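Side-chain contacts in restriction endonuclease S subunits (Thermoanaerobacter tengcongensis, PDB 3OKG), which probably serves as the DNA-recognising specificity subunit of a type I restriction-modification methyltransferase, which is built from M and S polypeptides: residues F134-S139 with K406-D411; A182-L187 with Q401-K406; E215-P220 with L328-Y333. All blocks are in the same frame, centred on the assembly; numbering follows the deposited sequence.

Contact 1. Residues F134-S139 with K406-D411; sequences FHLCRS and KAFRGD
F408 leaves the end of helix 392-407 at a Schellman motif and plants its ring against L136, H135 and S139, at the tail of helix 130-137 and the start of the next helix, in the first specificity domain. The motif is closed by two backbone bonds, D411 N to K406 O at 2.9 Å and G410 N to A407 O at 3.2 Å. G410 occupies the position with positive phi (86°), where a beta carbon would jam against the carbonyl oxygen of R409, and this is why glycine suits it.

With CG of F408 opposite its own carbonyl carbon (chi1 -58°), the ring reaches straight across to its neighbours. One of its faces receives CD1 of L136, a CH-pi contact 3.3 Å from the centroid and only 3° off the normal; the methyl therefore sits almost exactly over the middle of the ring. A407 CB lies over the other face, displaced toward the rim. The far end of the ring abuts backbone instead: F408 CZ is 3.4 Å from L136 N. Near the ring plane, H135 C meets the edge, 3.7 Å from F408 CZ. S139 adds a looser touch, its CB 4.3 Å from F408 CE2.

The hydroxyl of S139 turns to another partner: from the N-cap position, S139 OG caps F141 N. P170 and the ring of F132, roughly perpendicular, also adjoin F408.

Between the side chains the chemistry is apolar, while the ring's end rests on the helix backbone. A flat ring suits a methyl of a branched leucine above it, so shape and dispersion probably hold the turn after helix 392-407 against helix 130-137.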
ATOM      1  N   PHE A 134       4.820  25.095  10.347  1.00 19.50           N
ATOM      2  CA  PHE A 134       4.765  23.639  10.476  1.00 15.01           C
ATOM      3  C   PHE A 134       4.586  23.017   9.090  1.00 17.51           C
ATOM      4  O   PHE A 134       5.362  22.160   8.671  1.00 17.39           O
ATOM      5  CB  PHE A 134       3.554  23.260  11.349  1.00 14.59           C
ATOM      6  CG  PHE A 134       3.192  21.798  11.286  1.00 18.47           C
ATOM      7  CD1 PHE A 134       4.145  20.814  11.553  1.00 18.77           C
ATOM      8  CD2 PHE A 134       1.901  21.405  10.968  1.00 21.49           C
ATOM      9  CE1 PHE A 134       3.807  19.442  11.523  1.00 17.04           C
ATOM     10  CE2 PHE A 134       1.561  20.026  10.923  1.00 24.02           C
ATOM     11  CZ  PHE A 134       2.545  19.058  11.187  1.00 24.80           C
ATOM     12  N   HIS A 135       3.547  23.437   8.378  1.00 15.07           N
ATOM     13  CA  HIS A 135       3.276  22.816   7.070  1.00 16.95           C
ATOM     14  C   HIS A 135       4.360  23.085   6.044  1.00 17.99           C
ATOM     15  O   HIS A 135       4.764  22.212   5.294  1.00 18.70           O
ATOM     16  CB  HIS A 135       1.912  23.260   6.544  1.00 22.31           C
ATOM     17  CG  HIS A 135       0.781  22.634   7.276  1.00 17.47           C
ATOM     18  ND1 HIS A 135       0.500  21.290   7.183  1.00 17.44           N
ATOM     19  CD2 HIS A 135      -0.163  23.162   8.097  1.00 20.50           C
ATOM     20  CE1 HIS A 135      -0.554  21.007   7.930  1.00 25.04           C
ATOM     21  NE2 HIS A 135      -0.977  22.129   8.494  1.00 20.77           N
ATOM     22  N   LEU A 136       4.875  24.309   6.071  1.00 19.27           N
ATOM     23  CA  LEU A 136       6.001  24.690   5.230  1.00 18.37           C
ATOM     24  C   LEU A 136       7.216  23.801   5.490  1.00 22.13           C
ATOM     25  O   LEU A 136       7.831  23.296   4.551  1.00 17.36           O
ATOM     26  CB  LEU A 136       6.367  26.159   5.458  1.00 22.90           C
ATOM     27  CG  LEU A 136       7.227  26.819   4.378  1.00 41.78           C
ATOM     28  CD1 LEU A 136       6.657  26.544   2.995  1.00 31.08           C
ATOM     29  CD2 LEU A 136       7.346  28.315   4.626  1.00 23.97           C
ATOM     30  N   CYS A 137       7.562  23.608   6.762  1.00 16.64           N
ATOM     31  CA  CYS A 137       8.709  22.780   7.104  1.00 17.31           C
ATOM     32  C   CYS A 137       8.567  21.315   6.742  1.00 16.21           C
ATOM     33  O   CYS A 137       9.566  20.604   6.637  1.00 20.84           O
ATOM     34  CB  CYS A 137       9.055  22.917   8.588  1.00 21.69           C
ATOM     35  SG  CYS A 137       9.779  24.524   8.904  1.00 27.78           S
ATOM     36  N   ARG A 138       7.336  20.841   6.571  1.00 17.47           N
ATOM     37  CA  ARG A 138       7.154  19.464   6.113  1.00 14.86           C
ATOM     38  C   ARG A 138       7.351  19.276   4.610  1.00 15.36           C
ATOM     39  O   ARG A 138       7.331  18.137   4.115  1.00 17.84           O
ATOM     40  CB  ARG A 138       5.765  18.962   6.531  1.00 20.13           C
ATOM     41  CG  ARG A 138       5.738  18.741   8.031  1.00 16.83           C
ATOM     42  CD  ARG A 138       4.571  17.958   8.496  1.00 26.38           C
ATOM     43  NE  ARG A 138       4.368  16.708   7.779  1.00 20.81           N
ATOM     44  CZ  ARG A 138       4.850  15.524   8.127  1.00 25.07           C
ATOM     45  NH1 ARG A 138       5.626  15.387   9.188  1.00 22.40           N
ATOM     46  NH2 ARG A 138       4.542  14.469   7.394  1.00 21.49           N
ATOM     47  N   SER A 139       7.523  20.369   3.887  1.00 19.17           N
ATOM     48  CA  SER A 139       7.649  20.237   2.438  1.00 24.04           C
ATOM     49  C   SER A 139       9.028  19.734   2.029  1.00 22.73           C
ATOM     50  O   SER A 139      10.036  20.100   2.641  1.00 18.87           O
ATOM     51  CB  SER A 139       7.405  21.558   1.716  1.00 23.58           C
ATOM     52  OG  SER A 139       7.763  21.393   0.349  1.00 24.90           O
ATOM     53  N   LYS A 406       1.072  22.755  -4.176  1.00 24.31           N
ATOM     54  CA  LYS A 406       0.022  23.709  -4.568  1.00 27.84           C
ATOM     55  C   LYS A 406      -0.087  24.887  -3.585  1.00 22.46           C
ATOM     56  O   LYS A 406      -0.206  26.047  -3.986  1.00 23.80           O
ATOM     57  CB  LYS A 406      -1.337  23.011  -4.621  1.00 27.61           C
ATOM     58  CG  LYS A 406      -1.435  21.857  -5.590  1.00 33.68           C
ATOM     59  CD  LYS A 406      -2.866  21.317  -5.584  1.00 45.65           C
ATOM     60  CE  LYS A 406      -2.973  19.911  -6.181  1.00 36.99           C
ATOM     61  NZ  LYS A 406      -4.351  19.691  -6.673  1.00 63.83           N
ATOM     62  N   ALA A 407      -0.053  24.576  -2.293  1.00 21.33           N
ATOM     63  CA  ALA A 407      -0.202  25.595  -1.264  1.00 23.38           C
ATOM     64  C   ALA A 407       0.874  26.661  -1.402  1.00 24.38           C
ATOM     65  O   ALA A 407       0.587  27.851  -1.332  1.00 22.56           O
ATOM     66  CB  ALA A 407      -0.138  24.965   0.129  1.00 20.83           C
ATOM     67  N   PHE A 408       2.123  26.245  -1.611  1.00 20.34           N
ATOM     68  CA  PHE A 408       3.208  27.199  -1.459  1.00 21.10           C
ATOM     69  C   PHE A 408       3.580  27.895  -2.759  1.00 20.20           C
ATOM     70  O   PHE A 408       4.529  28.662  -2.801  1.00 21.08           O
ATOM     71  CB  PHE A 408       4.399  26.551  -0.752  1.00 21.27           C
ATOM     72  CG  PHE A 408       4.034  26.015   0.608  1.00 20.05           C
ATOM     73  CD1 PHE A 408       3.325  26.808   1.498  1.00 20.93           C
ATOM     74  CD2 PHE A 408       4.382  24.723   0.992  1.00 22.63           C
ATOM     75  CE1 PHE A 408       2.981  26.342   2.757  1.00 20.38           C
ATOM     76  CE2 PHE A 408       4.036  24.236   2.244  1.00 19.48           C
ATOM     77  CZ  PHE A 408       3.329  25.039   3.131  1.00 22.71           C
ATOM     78  N   ARG A 409       2.770  27.649  -3.782  1.00 24.10           N
ATOM     79  CA  ARG A 409       2.873  28.336  -5.074  1.00 26.42           C
ATOM     80  C   ARG A 409       1.692  29.320  -5.181  1.00 34.97           C
ATOM     81  O   ARG A 409       1.574  30.077  -6.135  1.00 30.09           O
ATOM     82  CB  ARG A 409       2.774  27.287  -6.181  1.00 30.57           C
ATOM     83  CG  ARG A 409       3.362  27.670  -7.509  1.00 74.25           C
ATOM     84  CD  ARG A 409       3.873  26.422  -8.216  1.00 71.67           C
ATOM     85  NE  ARG A 409       5.090  25.925  -7.575  1.00 83.88           N
ATOM     86  CZ  ARG A 409       6.327  26.239  -7.958  1.00 66.18           C
ATOM     87  NH1 ARG A 409       6.531  27.048  -9.006  1.00 38.45           N
ATOM     88  NH2 ARG A 409       7.360  25.732  -7.293  1.00 52.23           N
ATOM     89  N   GLY A 410       0.799  29.274  -4.198  1.00 23.51           N
ATOM     90  CA  GLY A 410      -0.363  30.143  -4.170  1.00 27.34           C
ATOM     91  C   GLY A 410      -1.545  29.602  -4.953  1.00 36.23           C
ATOM     92  O   GLY A 410      -2.442  30.344  -5.336  1.00 33.14           O
ATOM     93  N   ASP A 411      -1.558  28.295  -5.185  1.00 30.25           N
ATOM     94  CA  ASP A 411      -2.593  27.701  -6.019  1.00 31.48           C
ATOM     95  C   ASP A 411      -3.742  27.080  -5.244  1.00 42.27           C
ATOM     96  O   ASP A 411      -4.614  26.455  -5.836  1.00 40.13           O
ATOM     97  CB  ASP A 411      -1.978  26.683  -6.986  1.00 35.05           C
ATOM     98  CG  ASP A 411      -1.157  27.353  -8.077  1.00 43.01           C
ATOM     99  OD1 ASP A 411      -1.451  28.526  -8.411  1.00 47.58           O
ATOM    100  OD2 ASP A 411      -0.210  26.723  -8.590  1.00 44.74           O
TER

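Contact 2. Residues A182-L187 with Q401-K406; sequences AKVEAL and QAILDK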
ATOM      1  N   ALA A 182      -5.711  26.329   6.632  1.00 18.87           N
ATOM      2  CA  ALA A 182      -7.035  25.723   6.675  1.00 23.78           C
ATOM      3  C   ALA A 182      -7.286  24.839   5.443  1.00 19.77           C
ATOM      4  O   ALA A 182      -7.849  23.750   5.563  1.00 19.29           O
ATOM      5  CB  ALA A 182      -8.147  26.811   6.812  1.00 23.28           C
ATOM      6  N   LYS A 183      -6.858  25.311   4.275  1.00 22.01           N
ATOM      7  CA  LYS A 183      -7.090  24.566   3.036  1.00 20.99           C
ATOM      8  C   LYS A 183      -6.258  23.297   3.007  1.00 17.39           C
ATOM      9  O   LYS A 183      -6.737  22.244   2.603  1.00 22.22           O
ATOM     10  CB  LYS A 183      -6.722  25.403   1.808  1.00 18.84           C
ATOM     11  CG  LYS A 183      -7.540  26.678   1.639  1.00 31.06           C
ATOM     12  CD  LYS A 183      -8.962  26.377   1.171  1.00 55.65           C
ATOM     13  CE  LYS A 183      -9.668  27.639   0.660  1.00 66.18           C
ATOM     14  NZ  LYS A 183     -10.916  27.315  -0.102  1.00 77.38           N
ATOM     15  N   VAL A 184      -5.006  23.395   3.444  1.00 19.61           N
ATOM     16  CA  VAL A 184      -4.140  22.212   3.484  1.00 17.46           C
ATOM     17  C   VAL A 184      -4.705  21.142   4.407  1.00 22.82           C
ATOM     18  O   VAL A 184      -4.795  19.959   4.045  1.00 21.64           O
ATOM     19  CB  VAL A 184      -2.721  22.601   3.951  1.00 17.70           C
ATOM     20  CG1 VAL A 184      -1.949  21.360   4.413  1.00 24.83           C
ATOM     21  CG2 VAL A 184      -1.979  23.382   2.840  1.00 17.51           C
ATOM     22  N   GLU A 185      -5.107  21.547   5.613  1.00 17.06           N
ATOM     23  CA  GLU A 185      -5.656  20.587   6.556  1.00 16.42           C
ATOM     24  C   GLU A 185      -6.975  19.956   6.070  1.00 22.19           C
ATOM     25  O   GLU A 185      -7.201  18.770   6.259  1.00 18.94           O
ATOM     26  CB  GLU A 185      -5.735  21.208   7.983  1.00 20.52           C
ATOM     27  CG  GLU A 185      -4.266  21.535   8.461  1.00 21.38           C
ATOM     28  CD  GLU A 185      -4.143  22.210   9.841  1.00 44.04           C
ATOM     29  OE1 GLU A 185      -5.178  22.567  10.427  1.00 25.09           O
ATOM     30  OE2 GLU A 185      -2.995  22.401  10.340  1.00 27.41           O
ATOM     31  N   ALA A 186      -7.825  20.736   5.420  1.00 22.65           N
ATOM     32  CA  ALA A 186      -9.061  20.185   4.883  1.00 23.80           C
ATOM     33  C   ALA A 186      -8.795  19.183   3.775  1.00 19.46           C
ATOM     34  O   ALA A 186      -9.416  18.105   3.730  1.00 23.96           O
ATOM     35  CB  ALA A 186      -9.995  21.298   4.408  1.00 24.66           C
ATOM     36  N   LEU A 187      -7.886  19.527   2.863  1.00 22.18           N
ATOM     37  CA  LEU A 187      -7.510  18.591   1.806  1.00 21.54           C
ATOM     38  C   LEU A 187      -6.968  17.273   2.357  1.00 27.45           C
ATOM     39  O   LEU A 187      -7.335  16.198   1.877  1.00 19.43           O
ATOM     40  CB  LEU A 187      -6.456  19.223   0.883  1.00 21.28           C
ATOM     41  CG  LEU A 187      -6.770  19.709  -0.531  1.00 46.86           C
ATOM     42  CD1 LEU A 187      -8.243  19.940  -0.756  1.00 47.04           C
ATOM     43  CD2 LEU A 187      -5.948  20.977  -0.846  1.00 37.63           C
ATOM     44  N   GLN A 401       2.693  15.941   0.142  1.00 18.14           N
ATOM     45  CA  GLN A 401       3.613  16.743  -0.655  1.00 18.67           C
ATOM     46  C   GLN A 401       2.931  17.391  -1.863  1.00 20.18           C
ATOM     47  O   GLN A 401       3.182  18.546  -2.181  1.00 18.56           O
ATOM     48  CB  GLN A 401       4.799  15.885  -1.124  1.00 20.19           C
ATOM     49  CG  GLN A 401       5.845  16.707  -1.801  1.00 33.08           C
ATOM     50  CD  GLN A 401       6.397  17.803  -0.903  1.00 32.46           C
ATOM     51  OE1 GLN A 401       6.736  17.554   0.252  1.00 19.35           O
ATOM     52  NE2 GLN A 401       6.500  19.015  -1.437  1.00 30.77           N
ATOM     53  N   ALA A 402       2.050  16.655  -2.534  1.00 19.32           N
ATOM     54  CA  ALA A 402       1.372  17.236  -3.687  1.00 21.99           C
ATOM     55  C   ALA A 402       0.472  18.405  -3.253  1.00 18.62           C
ATOM     56  O   ALA A 402       0.404  19.433  -3.924  1.00 19.88           O
ATOM     57  CB  ALA A 402       0.576  16.168  -4.438  1.00 16.83           C
ATOM     58  N   ILE A 403      -0.158  18.282  -2.096  1.00 16.98           N
ATOM     59  CA  ILE A 403      -0.935  19.412  -1.534  1.00 16.04           C
ATOM     60  C   ILE A 403      -0.054  20.629  -1.181  1.00 18.67           C
ATOM     61  O   ILE A 403      -0.375  21.780  -1.514  1.00 21.75           O
ATOM     62  CB  ILE A 403      -1.754  18.940  -0.296  1.00 16.72           C
ATOM     63  CG1 ILE A 403      -2.820  17.917  -0.731  1.00 18.90           C
ATOM     64  CG2 ILE A 403      -2.415  20.116   0.402  1.00 17.10           C
ATOM     65  CD1 ILE A 403      -3.445  17.141   0.435  1.00 18.81           C
ATOM     66  N   LEU A 404       1.069  20.373  -0.523  1.00 20.52           N
ATOM     67  CA  LEU A 404       1.944  21.456  -0.102  1.00 18.79           C
ATOM     68  C   LEU A 404       2.493  22.200  -1.322  1.00 18.91           C
ATOM     69  O   LEU A 404       2.651  23.424  -1.294  1.00 17.95           O
ATOM     70  CB  LEU A 404       3.091  20.924   0.752  1.00 16.78           C
ATOM     71  CG  LEU A 404       2.642  20.264   2.078  1.00 18.17           C
ATOM     72  CD1 LEU A 404       3.916  19.848   2.848  1.00 17.75           C
ATOM     73  CD2 LEU A 404       1.797  21.259   2.916  1.00 20.92           C
ATOM     74  N   ASP A 405       2.783  21.467  -2.388  1.00 18.28           N
ATOM     75  CA  ASP A 405       3.321  22.107  -3.595  1.00 22.43           C
ATOM     76  C   ASP A 405       2.339  23.130  -4.147  1.00 22.25           C
ATOM     77  O   ASP A 405       2.719  24.248  -4.527  1.00 23.96           O
ATOM     78  CB  ASP A 405       3.656  21.067  -4.673  1.00 21.78           C
ATOM     79  CG  ASP A 405       4.938  20.320  -4.370  1.00 36.57           C
ATOM     80  OD1 ASP A 405       5.726  20.798  -3.518  1.00 30.34           O
ATOM     81  OD2 ASP A 405       5.158  19.252  -4.971  1.00 37.83           O
ATOM     82  N   LYS A 406       1.072  22.755  -4.176  1.00 24.31           N
ATOM     83  CA  LYS A 406       0.022  23.709  -4.568  1.00 27.84           C
ATOM     84  C   LYS A 406      -0.087  24.887  -3.585  1.00 22.46           C
ATOM     85  O   LYS A 406      -0.206  26.047  -3.986  1.00 23.80           O
ATOM     86  CB  LYS A 406      -1.337  23.011  -4.621  1.00 27.61           C
ATOM     87  CG  LYS A 406      -1.435  21.857  -5.590  1.00 33.68           C
ATOM     88  CD  LYS A 406      -2.866  21.317  -5.584  1.00 45.65           C
ATOM     89  CE  LYS A 406      -2.973  19.911  -6.181  1.00 36.99           C
ATOM     90  NZ  LYS A 406      -4.351  19.691  -6.673  1.00 63.83           N
TER
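I403 is the bump of this interface, and V184 and L187, one helical turn apart on helix 174-216, form the hollow that takes it. The two helices run nearly antiparallel, their N-to-C directions at 157° and the short axes 10.2 Å apart, in regions predicted to form coiled coil.

The two branches of I403 divide the work. Its CG2 enters between the neighbours, 3.8 Å from L187 CD2 and 4.1 Å from V184 CG2. The longer branch, turned to the opposite side from the carbonyl carbon (chi1 -65°), carries CD1 alongside the base of L187, 3.7 Å from its CB. A beta-branched side chain suits this place because it offers two contact arms close to the helix. V184, itself forked, splits its methyls between two partners: CG2 faces I403, whereas CG1 meets L404 CD2 at 4.0 Å, those two side chains crossing at about a right angle. L404 starts out away from helix 174-216, and its end bends back to make that touch.

An alanine here in place of I403 is likely to open a gap between V184 and L187 and leave the end of L187 able to turn. L412 leans on both V184 and L187.

The side chains meet through aliphatic carbons alone, so the pairing rests on fit and the exclusion of water, without the directionality of polar bonds.

Contact 3. Residues E215-P220 with L328-Y333; sequences EVFPHP and LYYLHY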
ATOM      1  N   GLU A 215     -25.081 -17.965  -4.353  1.00 26.32           N
ATOM      2  CA  GLU A 215     -26.389 -18.049  -4.978  1.00 28.15           C
ATOM      3  C   GLU A 215     -26.359 -18.908  -6.242  1.00 37.81           C
ATOM      4  O   GLU A 215     -27.239 -19.756  -6.459  1.00 29.01           O
ATOM      5  CB  GLU A 215     -26.874 -16.633  -5.288  1.00 37.73           C
ATOM      6  CG  GLU A 215     -28.227 -16.535  -5.885  1.00 50.12           C
ATOM      7  CD  GLU A 215     -28.810 -15.164  -5.659  1.00 68.38           C
ATOM      8  OE1 GLU A 215     -28.051 -14.281  -5.206  1.00 64.30           O
ATOM      9  OE2 GLU A 215     -30.016 -14.970  -5.922  1.00 73.68           O
ATOM     10  N   VAL A 216     -25.342 -18.719  -7.075  1.00 24.54           N
ATOM     11  CA  VAL A 216     -25.316 -19.440  -8.350  1.00 29.72           C
ATOM     12  C   VAL A 216     -24.784 -20.854  -8.174  1.00 25.91           C
ATOM     13  O   VAL A 216     -25.013 -21.721  -9.029  1.00 34.42           O
ATOM     14  CB  VAL A 216     -24.500 -18.710  -9.451  1.00 28.70           C
ATOM     15  CG1 VAL A 216     -25.082 -17.335  -9.739  1.00 38.88           C
ATOM     16  CG2 VAL A 216     -23.048 -18.612  -9.052  1.00 32.28           C
ATOM     17  N   PHE A 217     -24.038 -21.068  -7.094  1.00 24.82           N
ATOM     18  CA  PHE A 217     -23.435 -22.364  -6.811  1.00 24.53           C
ATOM     19  C   PHE A 217     -24.011 -22.922  -5.519  1.00 22.14           C
ATOM     20  O   PHE A 217     -23.447 -22.737  -4.441  1.00 29.55           O
ATOM     21  CB  PHE A 217     -21.915 -22.237  -6.702  1.00 26.46           C
ATOM     22  CG  PHE A 217     -21.257 -21.737  -7.956  1.00 33.75           C
ATOM     23  CD1 PHE A 217     -21.611 -22.253  -9.192  1.00 31.79           C
ATOM     24  CD2 PHE A 217     -20.285 -20.753  -7.900  1.00 33.20           C
ATOM     25  CE1 PHE A 217     -21.007 -21.795 -10.348  1.00 28.56           C
ATOM     26  CE2 PHE A 217     -19.677 -20.292  -9.052  1.00 30.66           C
ATOM     27  CZ  PHE A 217     -20.039 -20.813 -10.279  1.00 26.38           C
ATOM     28  N   PRO A 218     -25.144 -23.602  -5.641  1.00 23.81           N
ATOM     29  CA  PRO A 218     -25.871 -24.119  -4.474  1.00 28.70           C
ATOM     30  C   PRO A 218     -25.322 -25.543  -4.245  1.00 44.33           C
ATOM     31  O   PRO A 218     -24.572 -26.051  -5.065  1.00 28.65           O
ATOM     32  CB  PRO A 218     -27.338 -24.197  -4.897  1.00 26.65           C
ATOM     33  CG  PRO A 218     -27.436 -23.685  -6.281  1.00 31.21           C
ATOM     34  CD  PRO A 218     -26.069 -23.393  -6.809  1.00 24.87           C
ATOM     35  N   HIS A 219     -25.687 -26.175  -3.136  1.00 34.57           N
ATOM     36  CA  HIS A 219     -25.212 -27.527  -2.843  1.00 36.03           C
ATOM     37  C   HIS A 219     -25.869 -28.498  -3.814  1.00 23.59           C
ATOM     38  O   HIS A 219     -26.996 -28.266  -4.256  1.00 28.30           O
ATOM     39  CB  HIS A 219     -25.550 -27.896  -1.401  1.00 43.60           C
ATOM     40  CG  HIS A 219     -25.112 -29.269  -1.007  1.00 56.63           C
ATOM     41  ND1 HIS A 219     -23.824 -29.550  -0.600  1.00 55.16           N
ATOM     42  CD2 HIS A 219     -25.791 -30.441  -0.948  1.00 50.21           C
ATOM     43  CE1 HIS A 219     -23.728 -30.836  -0.312  1.00 57.49           C
ATOM     44  NE2 HIS A 219     -24.908 -31.399  -0.513  1.00 56.66           N
ATOM     45  N   PRO A 220     -25.141 -29.559  -4.221  1.00 31.56           N
ATOM     46  CA  PRO A 220     -25.752 -30.496  -5.177  1.00 28.43           C
ATOM     47  C   PRO A 220     -27.134 -30.958  -4.719  1.00 24.26           C
ATOM     48  O   PRO A 220     -27.300 -31.302  -3.554  1.00 30.96           O
ATOM     49  CB  PRO A 220     -24.769 -31.677  -5.176  1.00 30.14           C
ATOM     50  CG  PRO A 220     -23.429 -31.044  -4.852  1.00 29.81           C
ATOM     51  CD  PRO A 220     -23.742 -29.902  -3.904  1.00 27.79           C
ATOM     52  N   LEU A 328     -14.165 -22.368 -14.038  1.00 26.19           N
ATOM     53  CA  LEU A 328     -13.165 -21.677 -13.235  1.00 28.15           C
ATOM     54  C   LEU A 328     -13.758 -21.030 -11.983  1.00 28.33           C
ATOM     55  O   LEU A 328     -13.207 -21.162 -10.885  1.00 25.50           O
ATOM     56  CB  LEU A 328     -12.459 -20.608 -14.079  1.00 26.30           C
ATOM     57  CG  LEU A 328     -11.124 -20.130 -13.511  1.00 33.39           C
ATOM     58  CD1 LEU A 328     -10.212 -21.319 -13.329  1.00 29.74           C
ATOM     59  CD2 LEU A 328     -10.460 -19.090 -14.439  1.00 39.04           C
ATOM     60  N   TYR A 329     -14.848 -20.291 -12.140  1.00 21.16           N
ATOM     61  CA  TYR A 329     -15.499 -19.699 -10.972  1.00 24.86           C
ATOM     62  C   TYR A 329     -15.929 -20.756  -9.966  1.00 33.53           C
ATOM     63  O   TYR A 329     -15.822 -20.563  -8.754  1.00 21.76           O
ATOM     64  CB  TYR A 329     -16.717 -18.890 -11.378  1.00 24.86           C
ATOM     65  CG  TYR A 329     -16.383 -17.455 -11.698  1.00 33.13           C
ATOM     66  CD1 TYR A 329     -16.583 -16.950 -12.977  1.00 21.35           C
ATOM     67  CD2 TYR A 329     -15.849 -16.613 -10.723  1.00 24.19           C
ATOM     68  CE1 TYR A 329     -16.273 -15.629 -13.287  1.00 23.30           C
ATOM     69  CE2 TYR A 329     -15.525 -15.290 -11.021  1.00 24.32           C
ATOM     70  CZ  TYR A 329     -15.734 -14.817 -12.302  1.00 33.30           C
ATOM     71  OH  TYR A 329     -15.423 -13.517 -12.603  1.00 30.81           O
ATOM     72  N   TYR A 330     -16.434 -21.878 -10.473  1.00 23.22           N
ATOM     73  CA  TYR A 330     -16.932 -22.937  -9.581  1.00 22.39           C
ATOM     74  C   TYR A 330     -15.784 -23.532  -8.778  1.00 23.81           C
ATOM     75  O   TYR A 330     -15.878 -23.665  -7.564  1.00 25.78           O
ATOM     76  CB  TYR A 330     -17.607 -24.032 -10.398  1.00 23.77           C
ATOM     77  CG  TYR A 330     -18.367 -25.043  -9.555  1.00 23.18           C
ATOM     78  CD1 TYR A 330     -19.377 -24.640  -8.706  1.00 26.94           C
ATOM     79  CD2 TYR A 330     -18.076 -26.406  -9.641  1.00 26.28           C
ATOM     80  CE1 TYR A 330     -20.084 -25.565  -7.939  1.00 25.96           C
ATOM     81  CE2 TYR A 330     -18.771 -27.332  -8.883  1.00 24.36           C
ATOM     82  CZ  TYR A 330     -19.769 -26.916  -8.049  1.00 25.50           C
ATOM     83  OH  TYR A 330     -20.475 -27.819  -7.293  1.00 28.20           O
ATOM     84  N   LEU A 331     -14.690 -23.858  -9.461  1.00 26.41           N
ATOM     85  CA  LEU A 331     -13.517 -24.430  -8.806  1.00 26.34           C
ATOM     86  C   LEU A 331     -12.921 -23.486  -7.769  1.00 30.12           C
ATOM     87  O   LEU A 331     -12.457 -23.923  -6.717  1.00 31.46           O
ATOM     88  CB  LEU A 331     -12.438 -24.799  -9.829  1.00 28.76           C
ATOM     89  CG  LEU A 331     -12.756 -25.919 -10.823  1.00 34.36           C
ATOM     90  CD1 LEU A 331     -11.630 -26.015 -11.845  1.00 34.17           C
ATOM     91  CD2 LEU A 331     -12.998 -27.275 -10.147  1.00 34.49           C
ATOM     92  N   HIS A 332     -12.945 -22.196  -8.066  1.00 36.50           N
ATOM     93  CA  HIS A 332     -12.442 -21.193  -7.133  1.00 32.94           C
ATOM     94  C   HIS A 332     -13.332 -21.161  -5.903  1.00 45.23           C
ATOM     95  O   HIS A 332     -12.834 -21.253  -4.787  1.00 42.19           O
ATOM     96  CB  HIS A 332     -12.353 -19.812  -7.793  1.00 51.61           C
ATOM     97  CG  HIS A 332     -11.567 -18.812  -6.999  1.00 67.61           C
ATOM     98  ND1 HIS A 332     -12.125 -17.657  -6.490  1.00 80.48           N
ATOM     99  CD2 HIS A 332     -10.266 -18.800  -6.616  1.00 70.31           C
ATOM    100  CE1 HIS A 332     -11.202 -16.974  -5.836  1.00 66.46           C
ATOM    101  NE2 HIS A 332     -10.065 -17.645  -5.897  1.00 82.52           N
ATOM    102  N   TYR A 333     -14.645 -21.049  -6.114  1.00 30.18           N
ATOM    103  CA  TYR A 333     -15.623 -21.112  -5.034  1.00 39.07           C
ATOM    104  C   TYR A 333     -15.481 -22.371  -4.174  1.00 38.09           C
ATOM    105  O   TYR A 333     -15.707 -22.326  -2.973  1.00 37.06           O
ATOM    106  CB  TYR A 333     -17.039 -21.006  -5.607  1.00 38.31           C
ATOM    107  CG  TYR A 333     -18.159 -21.306  -4.639  1.00 35.66           C
ATOM    108  CD1 TYR A 333     -18.406 -20.484  -3.542  1.00 45.88           C
ATOM    109  CD2 TYR A 333     -18.997 -22.394  -4.845  1.00 45.47           C
ATOM    110  CE1 TYR A 333     -19.451 -20.755  -2.665  1.00 38.83           C
ATOM    111  CE2 TYR A 333     -20.033 -22.677  -3.982  1.00 51.98           C
ATOM    112  CZ  TYR A 333     -20.261 -21.865  -2.895  1.00 48.78           C
ATOM    113  OH  TYR A 333     -21.310 -22.177  -2.046  1.00 45.28           O
TER
HETATM  114  O   HOH W   1     -22.119 -26.850  -5.049  1.00 36.97           O
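F217, the first residue past helix 174-216, slots its ring among Y329, Y330 and Y333 of helix 324-333, forming an aromatic cluster with the latter two. Its CG lies across from the carbonyl carbon (chi1 -61°), which swings the ring off the departing chain and onto the helix. Both tyrosines of the cluster instead hold CG opposite the backbone N; in Y330 (chi1 -170°) this turns the ring edge-first over F217.

The two rings nevertheless address F217 differently. Y330 brings its CD1 to 3.3 Å from F217 CD1, giving an edge-to-face pair with ring centroids 5.0 Å apart and planes at 62°. The opposite face of F217 is covered by CG2 of V216. Y333 is nearly parallel but slid along, so the rings scarcely overlap; its CE2 presses instead on F217 CB at 3.3 Å. At the far end of the phenylalanine, F217 CZ rests 4.0 Å from Y329 CB, while the hydroxyl of Y329 reaches away to D376.

Polar links run past the ring. A water in the plane of the Y330 ring donates to P218 O (2.6 Å) and to Y330 OH (2.9 Å), and that hydroxyl also bonds to F359 O.

Phenylalanine suits the buried centre, needing no polar partner, whereas tyrosine lets Y330 pack by its ring edge and still satisfy its hydroxyl. The joint thus combines an apolar core, with one edge-to-face pair, and a water-bridged margin.

Contacts 1 and 2 form one continuous patch, their centres about 7 Å apart, and both draw on helix 392-407. H135 NE2 of contact 1 probably bonds to E185 OE2 of contact 2 at 2.7 Å, S139 OG probably to Q401 NE2 at 3.2 Å, and A407 CB packs on V184 CG2 at 3.6 Å. Contact 3 lies across the centre of the chain, its centre about 54 Å from that of contact 1 and about 48 Å from that of contact 2. Helix 174-216 bridges this span, giving V184 and L187 to contact 2 and reaching F217 of contact 3 at its other end. Packing near both ends of this helix is consistent with its holding the two halves of the chain apart.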